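Local coordinates for PTS-dependent dihydroxyacetone kinase operon regulatory protein (Escherichia coli, PDB 4LRZ) that activates transcription of the dhaKLM dihydroxyacetone kinase operon from a sigma-70 promoter and represses its own expression, this chain being probably its N-terminal sensor region, at residues P149-D152 against R156-G159; S13-T18 against L118-I123. All coordinates share one frame; numbering follows the deposited sequence.

In the fold
From the N terminus, helix 14-26 starts with the residues that meet helix 117-124, so interaction 2 closes a loop of about a hundred residues and brings the start of the chain to the GAF domain. That loop is complete before interaction 1 opens: P149-D152 and R156-G159 lie where strand 143-151 ends and strand 157-166 begins, joined by three residues. The two contacts thus follow in series, neither nested nor crossed, their centres about 17 Å apart. Helix 117-124 links them, since L120 serves interaction 2 while A121 and A122 pack on P149 and L157 of interaction 1. Helix 117-124 thus touches both helix 14-26 and the antiparallel sheet.

Interaction 1 (P149-D152 against R156-G159); sequences PLFD and RLTG
L150 pairs with both T158 and G159 across the hairpin, and here the packing is dense. L150 N gives G159 O a short, almost straight bond (2.7 Å, 174° at the hydrogen). L150 O is gripped twice, by T158 N at 2.9 Å and weakly by G159 N at 3.4 Å. Two residues facing one make a classic beta bulge, which shifts the register before F151 pairs with L157, where strand 143-151 ends and the neighbouring strand 157-166, the middle one of the five-stranded GAF sheet, begins. L150 CD1 rests 4.0 Å from T158 CG2; L150 packs on A182 and V185, and T158 on L189, of helix 174-211, while T158 OG1 is bonded to K50 NZ. On the face of F151 and L157 the F151 ring turns its edge to L157 N, with CD1 3.6 Å away; a basic side chain of a neighbouring chain makes a cation-pi contact with this ring. P149 CB, at the border, meets L157 CD1 at 3.7 Å. Toward the turn the contact becomes polar and R156 is exposed to solvent, although D152 is still closely covered. D152 N bonds R156 O at 2.8 Å. R156, bent at chi2 and chi3, folds back to bring NH2 2.9 Å from D152 OD2 in a salt bridge, carboxylate and guanidinium planes standing 84° apart. With an alanine in place of D152, the R156 guanidinium is likely to lose its mate and swing free.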
ATOM      1  N   PRO F 149     -11.748 -13.806  -3.359  1.00 31.67           N
ATOM      2  CA  PRO F 149     -11.985 -13.154  -2.099  1.00 32.71           C
ATOM      3  C   PRO F 149     -10.966 -12.022  -1.849  1.00 33.85           C
ATOM      4  O   PRO F 149      -9.842 -12.084  -2.356  1.00 32.96           O
ATOM      5  CB  PRO F 149     -11.783 -14.292  -1.090  1.00 32.39           C
ATOM      6  CG  PRO F 149     -10.808 -15.198  -1.711  1.00 32.25           C
ATOM      7  CD  PRO F 149     -11.138 -15.145  -3.175  1.00 32.85           C
ATOM      8  N   LEU F 150     -11.358 -11.017  -1.064  1.00 34.81           N
ATOM      9  CA  LEU F 150     -10.367 -10.076  -0.627  1.00 36.96           C
ATOM     10  C   LEU F 150     -10.279  -9.878   0.862  1.00 38.25           C
ATOM     11  O   LEU F 150     -11.256 -10.098   1.619  1.00 37.18           O
ATOM     12  CB  LEU F 150     -10.485  -8.743  -1.347  1.00 38.03           C
ATOM     13  CG  LEU F 150     -11.427  -7.681  -0.847  1.00 39.17           C
ATOM     14  CD1 LEU F 150     -10.551  -6.517  -0.572  1.00 37.14           C
ATOM     15  CD2 LEU F 150     -12.367  -7.374  -2.000  1.00 40.60           C
ATOM     16  N   PHE F 151      -9.096  -9.424   1.262  1.00 39.51           N
ATOM     17  CA  PHE F 151      -8.709  -9.431   2.667  1.00 41.85           C
ATOM     18  C   PHE F 151      -8.375  -8.072   3.289  1.00 44.13           C
ATOM     19  O   PHE F 151      -7.923  -7.171   2.626  1.00 44.48           O
ATOM     20  CB  PHE F 151      -7.601 -10.469   2.887  1.00 40.89           C
ATOM     21  CG  PHE F 151      -8.002 -11.879   2.470  1.00 38.54           C
ATOM     22  CD1 PHE F 151      -8.729 -12.695   3.334  1.00 36.78           C
ATOM     23  CD2 PHE F 151      -7.670 -12.375   1.186  1.00 36.03           C
ATOM     24  CE1 PHE F 151      -9.127 -14.035   2.942  1.00 37.60           C
ATOM     25  CE2 PHE F 151      -8.026 -13.690   0.781  1.00 31.95           C
ATOM     26  CZ  PHE F 151      -8.764 -14.522   1.661  1.00 32.96           C
ATOM     27  N   ASP F 152      -8.617  -7.977   4.585  1.00 48.09           N
ATOM     28  CA  ASP F 152      -8.371  -6.811   5.430  1.00 52.06           C
ATOM     29  C   ASP F 152      -7.020  -6.123   5.310  1.00 53.81           C
ATOM     30  O   ASP F 152      -6.272  -6.288   4.332  1.00 54.84           O
ATOM     31  CB  ASP F 152      -8.518  -7.228   6.921  1.00 53.14           C
ATOM     32  CG  ASP F 152      -9.864  -6.948   7.435  1.00 55.46           C
ATOM     33  OD1 ASP F 152     -10.592  -6.262   6.693  1.00 60.02           O
ATOM     34  OD2 ASP F 152     -10.225  -7.401   8.545  1.00 59.88           O
ATOM     35  N   ARG F 156      -8.057 -10.842   7.445  1.00 52.71           N
ATOM     36  CA  ARG F 156      -9.303 -11.638   7.341  1.00 50.70           C
ATOM     37  C   ARG F 156     -10.195 -11.211   6.194  1.00 46.80           C
ATOM     38  O   ARG F 156     -10.004 -10.143   5.607  1.00 44.98           O
ATOM     39  CB  ARG F 156     -10.118 -11.691   8.649  1.00 53.14           C
ATOM     40  CG  ARG F 156     -10.197 -10.402   9.450  1.00 57.07           C
ATOM     41  CD  ARG F 156     -11.612 -10.204  10.052  1.00 64.29           C
ATOM     42  NE  ARG F 156     -11.559  -9.968  11.493  1.00 68.41           N
ATOM     43  CZ  ARG F 156     -11.251  -8.805  12.073  1.00 72.12           C
ATOM     44  NH1 ARG F 156     -11.212  -8.717  13.418  1.00 71.80           N
ATOM     45  NH2 ARG F 156     -10.973  -7.733  11.319  1.00 70.88           N
ATOM     46  N   LEU F 157     -11.174 -12.068   5.906  1.00 43.49           N
ATOM     47  CA  LEU F 157     -12.038 -11.941   4.743  1.00 40.06           C
ATOM     48  C   LEU F 157     -12.971 -10.744   4.920  1.00 38.31           C
ATOM     49  O   LEU F 157     -13.544 -10.503   5.988  1.00 38.72           O
ATOM     50  CB  LEU F 157     -12.803 -13.241   4.487  1.00 39.41           C
ATOM     51  CG  LEU F 157     -13.954 -13.316   3.472  1.00 37.70           C
ATOM     52  CD1 LEU F 157     -13.445 -13.505   2.075  1.00 33.39           C
ATOM     53  CD2 LEU F 157     -14.878 -14.476   3.870  1.00 31.27           C
ATOM     54  N   THR F 158     -13.087  -9.965   3.869  1.00 35.82           N
ATOM     55  CA  THR F 158     -13.829  -8.709   3.970  1.00 33.77           C
ATOM     56  C   THR F 158     -14.760  -8.535   2.791  1.00 32.01           C
ATOM     57  O   THR F 158     -15.681  -7.731   2.830  1.00 32.38           O
ATOM     58  CB  THR F 158     -12.889  -7.504   4.323  1.00 34.67           C
ATOM     59  OG1 THR F 158     -13.670  -6.451   4.898  1.00 37.18           O
ATOM     60  CG2 THR F 158     -11.930  -7.002   3.131  1.00 28.86           C
ATOM     61  N   GLY F 159     -14.588  -9.372   1.769  1.00 30.73           N
ATOM     62  CA  GLY F 159     -15.451  -9.296   0.600  1.00 29.90           C
ATOM     63  C   GLY F 159     -14.972 -10.134  -0.545  1.00 29.39           C
ATOM     64  O   GLY F 159     -14.004 -10.927  -0.379  1.00 29.56           O
TER

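Interaction 2 (S13-T18 against L118-I123); sequences SPLIAT and LSLAAI
Helix-on-helix packing joins L15 and I16, in the first turn of the N-terminal helix 14-26, to L120 on helix 117-124, a short helix of the GAF domain. It is a small, wholly apolar contact, with no hydrogen bond passing between the segments, and the helices stay well apart: the nearest alpha carbons, CA of L15 and CA of L120, are 8.4 Å from each other. L120 and L15 both reach into this gap. The CB of L120 is directed at helix 14-26; both its methyls meet L15, and CD1 also meets I16. The two leucines lie side by side, pointing opposite ways, and the branch point L15 CG sits 4.0 Å from L120 CD2. The CG of L15 lies anti to the backbone N (chi1 -152°), which sends the branch out toward L120, where L15 CD2 also approaches the L120 CD1 methyl. I16 leaves its backbone away from L120; the fold of its chain (chi2 74°) brings the terminal methyl back, and I16 CD1 reaches L120 CD1 at 4.2 Å, the two side chains crossing at about a right angle. L120 is thereby touched by residues from two successive positions. Behind it helix 117-124 lies on the GAF sheet, where L118 packs on F145 and A162 and A121 on A147. The start of helix 14-26 is tied locally: S13 OG accepts weak hydrogen bonds from the backbone N of L15 and of I16. One turn on, P14 O receives T18 N and T18 OG1 from opposite faces of its plane, the hydroxyl bond from T18 OG1 to P14 O measuring 2.6 Å.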
ATOM      1  N   SER F  13     -14.041 -31.095 -10.776  1.00 68.09           N
ATOM      2  CA  SER F  13     -13.203 -30.599  -9.637  1.00 68.29           C
ATOM      3  C   SER F  13     -13.715 -31.126  -8.307  1.00 68.14           C
ATOM      4  O   SER F  13     -14.927 -31.110  -8.086  1.00 67.95           O
ATOM      5  CB  SER F  13     -13.211 -29.071  -9.568  1.00 67.60           C
ATOM      6  OG  SER F  13     -12.846 -28.598  -8.263  1.00 68.61           O
ATOM      7  N   PRO F  14     -12.796 -31.569  -7.407  1.00 68.18           N
ATOM      8  CA  PRO F  14     -13.211 -32.004  -6.069  1.00 67.20           C
ATOM      9  C   PRO F  14     -13.879 -30.861  -5.311  1.00 64.66           C
ATOM     10  O   PRO F  14     -14.776 -31.101  -4.489  1.00 64.50           O
ATOM     11  CB  PRO F  14     -11.884 -32.426  -5.388  1.00 68.11           C
ATOM     12  CG  PRO F  14     -10.796 -31.799  -6.190  1.00 68.94           C
ATOM     13  CD  PRO F  14     -11.345 -31.773  -7.613  1.00 69.19           C
ATOM     14  N   LEU F  15     -13.447 -29.636  -5.600  1.00 61.78           N
ATOM     15  CA  LEU F  15     -14.041 -28.437  -4.996  1.00 58.90           C
ATOM     16  C   LEU F  15     -15.529 -28.313  -5.324  1.00 56.54           C
ATOM     17  O   LEU F  15     -16.327 -28.066  -4.434  1.00 56.32           O
ATOM     18  CB  LEU F  15     -13.286 -27.163  -5.422  1.00 58.47           C
ATOM     19  CG  LEU F  15     -13.317 -25.980  -4.441  1.00 58.44           C
ATOM     20  CD1 LEU F  15     -12.809 -26.365  -3.035  1.00 60.07           C
ATOM     21  CD2 LEU F  15     -12.525 -24.789  -4.979  1.00 58.05           C
ATOM     22  N   ILE F  16     -15.879 -28.497  -6.592  1.00 54.38           N
ATOM     23  CA  ILE F  16     -17.258 -28.452  -7.055  1.00 52.93           C
ATOM     24  C   ILE F  16     -18.088 -29.607  -6.485  1.00 53.27           C
ATOM     25  O   ILE F  16     -19.156 -29.385  -5.929  1.00 52.46           O
ATOM     26  CB  ILE F  16     -17.352 -28.415  -8.617  1.00 52.66           C
ATOM     27  CG1 ILE F  16     -17.351 -26.968  -9.119  1.00 52.09           C
ATOM     28  CG2 ILE F  16     -18.640 -29.044  -9.118  1.00 51.34           C
ATOM     29  CD1 ILE F  16     -16.037 -26.284  -9.046  1.00 52.12           C
ATOM     30  N   ALA F  17     -17.567 -30.823  -6.632  1.00 53.44           N
ATOM     31  CA  ALA F  17     -18.208 -32.048  -6.204  1.00 53.54           C
ATOM     32  C   ALA F  17     -18.528 -32.006  -4.713  1.00 52.96           C
ATOM     33  O   ALA F  17     -19.611 -32.391  -4.304  1.00 52.42           O
ATOM     34  CB  ALA F  17     -17.297 -33.265  -6.531  1.00 54.60           C
ATOM     35  N   THR F  18     -17.578 -31.527  -3.918  1.00 52.22           N
ATOM     36  CA  THR F  18     -17.742 -31.377  -2.481  1.00 52.36           C
ATOM     37  C   THR F  18     -18.850 -30.379  -2.171  1.00 50.61           C
ATOM     38  O   THR F  18     -19.689 -30.627  -1.295  1.00 50.65           O
ATOM     39  CB  THR F  18     -16.426 -30.898  -1.859  1.00 53.01           C
ATOM     40  OG1 THR F  18     -15.428 -31.894  -2.116  1.00 56.25           O
ATOM     41  CG2 THR F  18     -16.557 -30.694  -0.363  1.00 54.44           C
ATOM     42  N   LEU F 118     -19.453 -17.048  -6.744  1.00 31.65           N
ATOM     43  CA  LEU F 118     -19.873 -15.955  -5.861  1.00 31.21           C
ATOM     44  C   LEU F 118     -19.678 -16.325  -4.391  1.00 32.20           C
ATOM     45  O   LEU F 118     -19.311 -15.447  -3.566  1.00 33.38           O
ATOM     46  CB  LEU F 118     -21.349 -15.614  -6.090  1.00 29.97           C
ATOM     47  CG  LEU F 118     -21.740 -15.002  -7.406  1.00 32.39           C
ATOM     48  CD1 LEU F 118     -23.184 -14.590  -7.433  1.00 30.55           C
ATOM     49  CD2 LEU F 118     -20.835 -13.752  -7.663  1.00 33.83           C
ATOM     50  N   SER F 119     -19.929 -17.600  -4.042  1.00 30.93           N
ATOM     51  CA  SER F 119     -19.622 -18.066  -2.656  1.00 30.02           C
ATOM     52  C   SER F 119     -18.384 -18.919  -2.551  1.00 30.11           C
ATOM     53  O   SER F 119     -17.685 -18.872  -1.557  1.00 30.94           O
ATOM     54  CB  SER F 119     -20.813 -18.834  -2.020  1.00 30.26           C
ATOM     55  OG  SER F 119     -21.151 -20.017  -2.744  1.00 28.36           O
ATOM     56  N   LEU F 120     -18.116 -19.737  -3.553  1.00 30.53           N
ATOM     57  CA  LEU F 120     -17.061 -20.731  -3.416  1.00 32.97           C
ATOM     58  C   LEU F 120     -15.692 -20.061  -3.263  1.00 33.80           C
ATOM     59  O   LEU F 120     -14.751 -20.638  -2.691  1.00 34.09           O
ATOM     60  CB  LEU F 120     -17.048 -21.605  -4.642  1.00 33.12           C
ATOM     61  CG  LEU F 120     -17.010 -23.100  -4.497  1.00 38.18           C
ATOM     62  CD1 LEU F 120     -16.432 -23.659  -5.813  1.00 40.08           C
ATOM     63  CD2 LEU F 120     -16.283 -23.625  -3.212  1.00 38.12           C
ATOM     64  N   ALA F 121     -15.572 -18.834  -3.759  1.00 34.25           N
ATOM     65  CA  ALA F 121     -14.298 -18.137  -3.626  1.00 35.28           C
ATOM     66  C   ALA F 121     -13.941 -17.916  -2.165  1.00 36.02           C
ATOM     67  O   ALA F 121     -12.816 -18.216  -1.764  1.00 37.29           O
ATOM     68  CB  ALA F 121     -14.282 -16.820  -4.415  1.00 34.06           C
ATOM     69  N   ALA F 122     -14.887 -17.397  -1.387  1.00 35.83           N
ATOM     70  CA  ALA F 122     -14.678 -17.181   0.042  1.00 36.81           C
ATOM     71  C   ALA F 122     -14.660 -18.486   0.819  1.00 36.82           C
ATOM     72  O   ALA F 122     -13.964 -18.599   1.823  1.00 37.45           O
ATOM     73  CB  ALA F 122     -15.775 -16.292   0.626  1.00 37.46           C
ATOM     74  N   ILE F 123     -15.458 -19.448   0.395  1.00 36.35           N
ATOM     75  CA  ILE F 123     -15.424 -20.750   1.044  1.00 36.83           C
ATOM     76  C   ILE F 123     -14.038 -21.374   0.852  1.00 37.21           C
ATOM     77  O   ILE F 123     -13.490 -21.942   1.796  1.00 37.10           O
ATOM     78  CB  ILE F 123     -16.522 -21.711   0.504  1.00 37.35           C
ATOM     79  CG1 ILE F 123     -17.915 -21.273   1.002  1.00 38.66           C
ATOM     80  CG2 ILE F 123     -16.265 -23.166   0.957  1.00 37.68           C
ATOM     81  CD1 ILE F 123     -19.093 -21.717   0.071  1.00 38.00           C
TER